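Local coordinates for hypothetical conserved protein (Geobacillus kaustophilus, PDB 2R5X) that is of unknown function and belongs to the YugN-like family, folding as a single chain with an antiparallel sheet and two helices, at residues T8-Q13 with S114-I119; S18-I23 with A71-L76. The protein carries 1 engineered substitution. All blocks are in the same frame, centred on the assembly; numbering follows the deposited sequence. Where two conformers were deposited one is given.

Contacts 1 and 2 lie side by side in one hydrophobic core, their centres about 10 Å apart. Along the chain the order is 8-13, 18-23, 71-76, 114-119, so both partners of contact 2 fall between those of contact 1. Contact 1 sets the loop after strand 3-4 against the end of helix 99-117; contact 2 sets helix 17-26 against strand 71-84, a member of the antiparallel sheet. The two meet directly where L116 CD1 comes within 3.7 Å of L75 CD1, with further packing of L10 O and E11 on residues of 71-76. Loop, sheet and both helices of this YugN-like protein are thus brought together.

Contact 1 of 2, residues T8-Q13 with S114-I119; sequences TGLENQ and SELEKI
L10 and Q13, from the loop joining strands 3-4 and 14-16, pack on L116 near the C-terminal end of helix 99-117, a loop-on-helix packing at the edge of the core in this YugN-like fold. The evidence is one methyl: L116 CD1 lies 3.7 Å from L10 CD2 and, at the same 3.7 Å, from Q13 NE2, both van der Waals contacts. Only these terminal atoms of the loop side chains come near it, while the nearest CA atoms, those of L10 and L116, stay 8.6 Å apart. Both loop side chains cross that of L116 at about a right angle.

Q13 leaves its backbone with chi1 at 91°, off the staggered positions, and bends again at chi2; this folds the amide back between its own loop and the helix. Its polar end is served through OE1, which accepts a hydrogen bond from K113 NZ; the same amine donates to G9 O, so a single lysine ties helix to loop at two oxygens. E117 OE2 stands 4.3 Å from Q13 OE1, two oxygens that both lie near K113 NZ, although the ion pair of E117 with K113 is long and weak. Before L10 the loop turns through an ST turn: L10 N donates to T8 OG1 at 3.2 Å, with an N-H...O angle of 162°.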
loop_
_atom_site.group_PDB
_atom_site.type_symbol
_atom_site.label_atom_id
_atom_site.label_comp_id
_atom_site.label_asym_id
_atom_site.label_seq_id
_atom_site.Cartn_x
_atom_site.Cartn_y
_atom_site.Cartn_z
ATOM N N THR A 8 5.718 -8.014 6.914
ATOM C CA THR A 8 4.717 -8.440 5.931
ATOM C C THR A 8 5.373 -9.243 4.801
ATOM O O THR A 8 4.704 -9.984 4.083
ATOM C CB THR A 8 3.993 -7.236 5.292
ATOM O OG1 THR A 8 4.947 -6.439 4.573
ATOM C CG2 THR A 8 3.272 -6.383 6.357
ATOM N N GLY A 9 6.681 -9.061 4.633
ATOM C CA GLY A 9 7.430 -9.681 3.543
ATOM C C GLY A 9 7.473 -8.875 2.253
ATOM O O GLY A 9 8.134 -9.278 1.289
ATOM N N LEU A 10 6.778 -7.736 2.232
ATOM C CA LEU A 10 6.583 -6.963 0.997
ATOM C C LEU A 10 7.856 -6.310 0.476
ATOM O O LEU A 10 8.045 -6.183 -0.736
ATOM C CB LEU A 10 5.465 -5.920 1.167
ATOM C CG LEU A 10 4.048 -6.489 1.359
ATOM C CD1 LEU A 10 3.006 -5.386 1.467
ATOM C CD2 LEU A 10 3.696 -7.430 0.234
ATOM N N GLU A 11 8.739 -5.928 1.395
ATOM C CA GLU A 11 9.967 -5.211 1.048
ATOM C C GLU A 11 11.045 -6.121 0.445
ATOM O O GLU A 11 12.116 -5.643 0.063
ATOM C CB GLU A 11 10.545 -4.496 2.284
ATOM C CG GLU A 11 9.555 -3.672 3.116
ATOM C CD GLU A 11 9.000 -4.431 4.318
ATOM O OE1 GLU A 11 8.680 -5.629 4.188
ATOM O OE2 GLU A 11 8.874 -3.824 5.398
ATOM N N ASN A 12 10.760 -7.420 0.363
ATOM C CA ASN A 12 11.758 -8.432 -0.013
ATOM C C ASN A 12 11.709 -8.890 -1.471
ATOM O O ASN A 12 12.570 -9.661 -1.907
ATOM C CB ASN A 12 11.668 -9.656 0.915
ATOM C CG ASN A 12 11.931 -9.316 2.378
ATOM O OD1 ASN A 12 12.750 -8.450 2.698
ATOM N ND2 ASN A 12 11.238 -10.011 3.276
ATOM N N GLN A 13 10.707 -8.432 -2.216
ATOM C CA GLN A 13 10.606 -8.768 -3.633
ATOM C C GLN A 13 10.060 -7.615 -4.479
ATOM O O GLN A 13 9.342 -6.743 -3.987
ATOM C CB GLN A 13 9.805 -10.070 -3.849
ATOM C CG GLN A 13 8.291 -9.911 -4.053
ATOM C CD GLN A 13 7.564 -9.430 -2.811
ATOM O OE1 GLN A 13 7.501 -10.131 -1.802
ATOM N NE2 GLN A 13 6.998 -8.233 -2.886
ATOM N N SER A 114 0.171 -12.485 -0.521
ATOM C CA SER A 114 -0.287 -13.735 -1.142
ATOM C C SER A 114 -0.480 -13.593 -2.648
ATOM O O SER A 114 -0.102 -14.477 -3.415
ATOM C CB SER A 114 -1.595 -14.205 -0.494
ATOM O OG SER A 114 -2.092 -15.385 -1.105
ATOM N N GLU A 115 -1.082 -12.475 -3.062
ATOM C CA GLU A 115 -1.278 -12.186 -4.488
ATOM C C GLU A 115 0.039 -11.965 -5.235
ATOM O O GLU A 115 0.160 -12.352 -6.397
ATOM C CB GLU A 115 -2.216 -10.989 -4.711
ATOM C CG GLU A 115 -3.689 -11.236 -4.356
ATOM C CD GLU A 115 -4.246 -12.526 -4.947
ATOM O OE1 GLU A 115 -4.366 -12.625 -6.187
ATOM O OE2 GLU A 115 -4.568 -13.439 -4.159
ATOM N N LEU A 116 1.020 -11.354 -4.570
ATOM C CA LEU A 116 2.327 -11.127 -5.188
ATOM C C LEU A 116 3.130 -12.424 -5.307
ATOM O O LEU A 116 3.864 -12.613 -6.275
ATOM C CB LEU A 116 3.128 -10.054 -4.433
ATOM C CG LEU A 116 2.626 -8.598 -4.465
ATOM C CD1 LEU A 116 3.393 -7.781 -3.455
ATOM C CD2 LEU A 116 2.741 -7.959 -5.840
ATOM N N GLU A 117 2.964 -13.314 -4.328
ATOM C CA GLU A 117 3.603 -14.637 -4.331
ATOM C C GLU A 117 3.104 -15.549 -5.455
ATOM O O GLU A 117 3.842 -16.418 -5.928
ATOM C CB GLU A 117 3.421 -15.333 -2.975
ATOM C CG GLU A 117 4.377 -14.862 -1.873
ATOM C CD GLU A 117 5.838 -15.208 -2.148
ATOM O OE1 GLU A 117 6.116 -16.317 -2.654
ATOM O OE2 GLU A 117 6.715 -14.368 -1.850
ATOM N N LYS A 118 1.861 -15.330 -5.886
ATOM C CA LYS A 118 1.227 -16.140 -6.928
ATOM C C LYS A 118 1.759 -15.864 -8.330
ATOM O O LYS A 118 1.571 -16.673 -9.238
ATOM C CB LYS A 118 -0.285 -15.929 -6.919
ATOM C CG LYS A 118 -1.002 -16.647 -5.800
ATOM C CD LYS A 118 -2.447 -16.203 -5.729
ATOM C CE LYS A 118 -3.180 -16.975 -4.662
ATOM N NZ LYS A 118 -4.548 -16.458 -4.479
ATOM N N ILE A 119 2.403 -14.717 -8.508
ATOM C CA ILE A 119 2.910 -14.313 -9.821
ATOM C C ILE A 119 4.427 -14.114 -9.815
ATOM O O ILE A 119 4.995 -13.640 -10.799
ATOM C CB ILE A 119 2.223 -13.017 -10.329
ATOM C CG1 ILE A 119 2.429 -11.867 -9.333
ATOM C CG2 ILE A 119 0.735 -13.262 -10.602
ATOM C CD1 ILE A 119 2.336 -10.495 -9.954
#

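Contact 2 of 2, residues S18-I23 with A71-L76; sequences SRLDDI and ALIKLL
L20, on helix 17-26, meets I73 and L75 of strand 71-84 in helix-on-sheet packing made by apolar side chains. Beginning at the start of the strand segment, A71 is joined through its backbone to L17, the first residue of the helix, and so keeps the strand beside the point where the helix starts.

I73 is the first residue to touch the helix, and its CA is the closest of the strand to that of L20, at 8.1 Å. Its CB bond points toward the helix, and the branch methyl CG2 lies 3.8 Å from L20 CD2, the two side chains crossing at about a right angle. K74 turns its CB the other way; its chain bends once, at chi2, and runs forward alongside the strand, so that NZ donates to the next carbonyl, L75 O, at 3.0 Å, a donor tilted 32° from the carbonyl plane.

L75 faces the helix again and brings CD2 to 3.8 Å from L20 CD2, at a slant. One methyl of L20 therefore bears on two strand residues, two positions apart. Two torsions put it there: CG is trans to the backbone N (chi1 -178°), and about the CB-CG bond CD2 is anti to CA, so it is this methyl that reaches out, while chi2 at 60° turns CD1 aside.

Strand 14-16 leads straight into helix 17-26 and pairs antiparallel with strand 71-84, V15 and I73 being joined by backbone hydrogen bonding. On strand 39-48, Y42 packs on L20 and V40 on I73, while L75 touches V57 of strand 51-61 and L116 of helix 99-117.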
loop_
_atom_site.group_PDB
_atom_site.type_symbol
_atom_site.label_atom_id
_atom_site.label_comp_id
_atom_site.label_asym_id
_atom_site.label_seq_id
_atom_site.Cartn_x
_atom_site.Cartn_y
_atom_site.Cartn_z
ATOM N N SER A 18 2.221 -2.790 -13.735
ATOM C CA SER A 18 0.911 -3.191 -14.261
ATOM C C SER A 18 0.297 -4.323 -13.436
ATOM O O SER A 18 -0.911 -4.337 -13.180
ATOM C CB SER A 18 1.033 -3.614 -15.724
ATOM O OG SER A 18 1.955 -4.680 -15.859
ATOM N N ARG A 19 1.144 -5.253 -13.010
ATOM C CA ARG A 19 0.725 -6.370 -12.176
ATOM C C ARG A 19 0.405 -5.913 -10.753
ATOM O O ARG A 19 -0.530 -6.422 -10.131
ATOM C CB ARG A 19 1.795 -7.463 -12.176
ATOM C CG ARG A 19 2.179 -7.932 -13.577
ATOM C CD ARG A 19 2.945 -9.241 -13.549
ATOM N NE ARG A 19 3.350 -9.647 -14.893
ATOM C CZ ARG A 19 3.840 -10.843 -15.209
ATOM N NH1 ARG A 19 3.992 -11.781 -14.280
ATOM N NH2 ARG A 19 4.178 -11.105 -16.463
ATOM N N LEU A 20 1.168 -4.938 -10.257
ATOM C CA LEU A 20 0.911 -4.337 -8.946
ATOM C C LEU A 20 -0.423 -3.588 -8.935
ATOM O O LEU A 20 -1.243 -3.796 -8.030
ATOM C CB LEU A 20 2.064 -3.413 -8.519
ATOM C CG LEU A 20 1.929 -2.746 -7.137
ATOM C CD1 LEU A 20 1.819 -3.788 -6.023
ATOM C CD2 LEU A 20 3.091 -1.801 -6.879
ATOM N N ASP A 21 -0.623 -2.739 -9.948
ATOM C CA ASP A 21 -1.855 -1.973 -10.158
ATOM C C ASP A 21 -3.126 -2.829 -10.143
ATOM O O ASP A 21 -4.111 -2.468 -9.492
ATOM C CB ASP A 21 -1.793 -1.201 -11.483
ATOM C CG ASP A 21 -1.170 0.179 -11.342
ATOM O OD1 ASP A 21 -1.345 0.823 -10.288
ATOM O OD2 ASP A 21 -0.518 0.635 -12.305
ATOM N N ASP A 22 -3.091 -3.949 -10.867
ATOM C CA ASP A 22 -4.219 -4.871 -10.915
ATOM C C ASP A 22 -4.534 -5.425 -9.527
ATOM O O ASP A 22 -5.694 -5.441 -9.111
ATOM C CB ASP A 22 -3.949 -6.003 -11.913
ATOM C CG ASP A 22 -4.187 -5.583 -13.356
ATOM O OD1 ASP A 22 -5.181 -4.871 -13.618
ATOM O OD2 ASP A 22 -3.386 -5.974 -14.233
ATOM N N ILE A 23 -3.492 -5.858 -8.818
ATOM C CA ILE A 23 -3.622 -6.413 -7.469
ATOM C C ILE A 23 -4.219 -5.394 -6.489
ATOM O O ILE A 23 -5.168 -5.711 -5.772
ATOM C CB ILE A 23 -2.267 -6.984 -6.956
ATOM C CG1 ILE A 23 -1.951 -8.292 -7.684
ATOM C CG2 ILE A 23 -2.292 -7.226 -5.436
ATOM C CD1 ILE A 23 -0.530 -8.759 -7.547
ATOM N N ALA A 71 7.269 -0.801 -15.433
ATOM C CA ALA A 71 8.216 -0.276 -14.467
ATOM C C ALA A 71 8.392 -1.378 -13.442
ATOM O O ALA A 71 7.453 -2.125 -13.176
ATOM C CB ALA A 71 7.682 0.980 -13.816
ATOM N N LEU A 72 9.593 -1.518 -12.898
ATOM C CA LEU A 72 9.804 -2.482 -11.828
ATOM C C LEU A 72 9.725 -1.745 -10.496
ATOM O O LEU A 72 10.435 -0.761 -10.278
ATOM C CB LEU A 72 11.133 -3.230 -11.991
ATOM C CG LEU A 72 11.309 -4.530 -11.195
ATOM C CD1 LEU A 72 10.383 -5.633 -11.702
ATOM C CD2 LEU A 72 12.758 -4.995 -11.237
ATOM N N ILE A 73 8.840 -2.221 -9.622
ATOM C CA ILE A 73 8.544 -1.551 -8.358
ATOM C C ILE A 73 9.113 -2.327 -7.166
ATOM O O ILE A 73 8.860 -3.521 -7.004
ATOM C CB ILE A 73 7.003 -1.295 -8.193
ATOM C CG1 ILE A 73 6.425 -0.534 -9.401
ATOM C CG2 ILE A 73 6.672 -0.567 -6.878
ATOM C CD1 ILE A 73 7.084 0.831 -9.717
ATOM N N LYS A 74 9.908 -1.646 -6.348
ATOM C CA LYS A 74 10.345 -2.207 -5.072
ATOM C C LYS A 74 9.505 -1.573 -3.949
ATOM O O LYS A 74 9.566 -0.364 -3.725
ATOM C CB LYS A 74 11.855 -1.987 -4.874
ATOM C CG LYS A 74 12.494 -2.746 -3.703
ATOM C CD LYS A 74 12.300 -2.025 -2.367
ATOM C CE LYS A 74 12.958 -2.729 -1.209
ATOM N NZ LYS A 74 12.432 -2.200 0.079
ATOM N N LEU A 75 8.735 -2.402 -3.246
ATOM C CA LEU A 75 7.816 -1.930 -2.208
ATOM C C LEU A 75 8.519 -1.578 -0.902
ATOM O O LEU A 75 9.477 -2.235 -0.490
ATOM C CB LEU A 75 6.722 -2.962 -1.935
ATOM C CG LEU A 75 5.750 -3.380 -3.046
ATOM C CD1 LEU A 75 4.903 -4.524 -2.551
ATOM C CD2 LEU A 75 4.851 -2.240 -3.487
ATOM N N LEU A 76 8.017 -0.529 -0.260
ATOM C CA LEU A 76 8.529 -0.052 1.017
ATOM C C LEU A 76 7.635 -0.558 2.148
ATOM O O LEU A 76 6.644 -1.233 1.899
ATOM C CB LEU A 76 8.586 1.477 1.006
ATOM C CG LEU A 76 9.431 2.113 -0.111
ATOM C CD1 LEU A 76 9.062 3.576 -0.292
ATOM C CD2 LEU A 76 10.934 1.972 0.156
#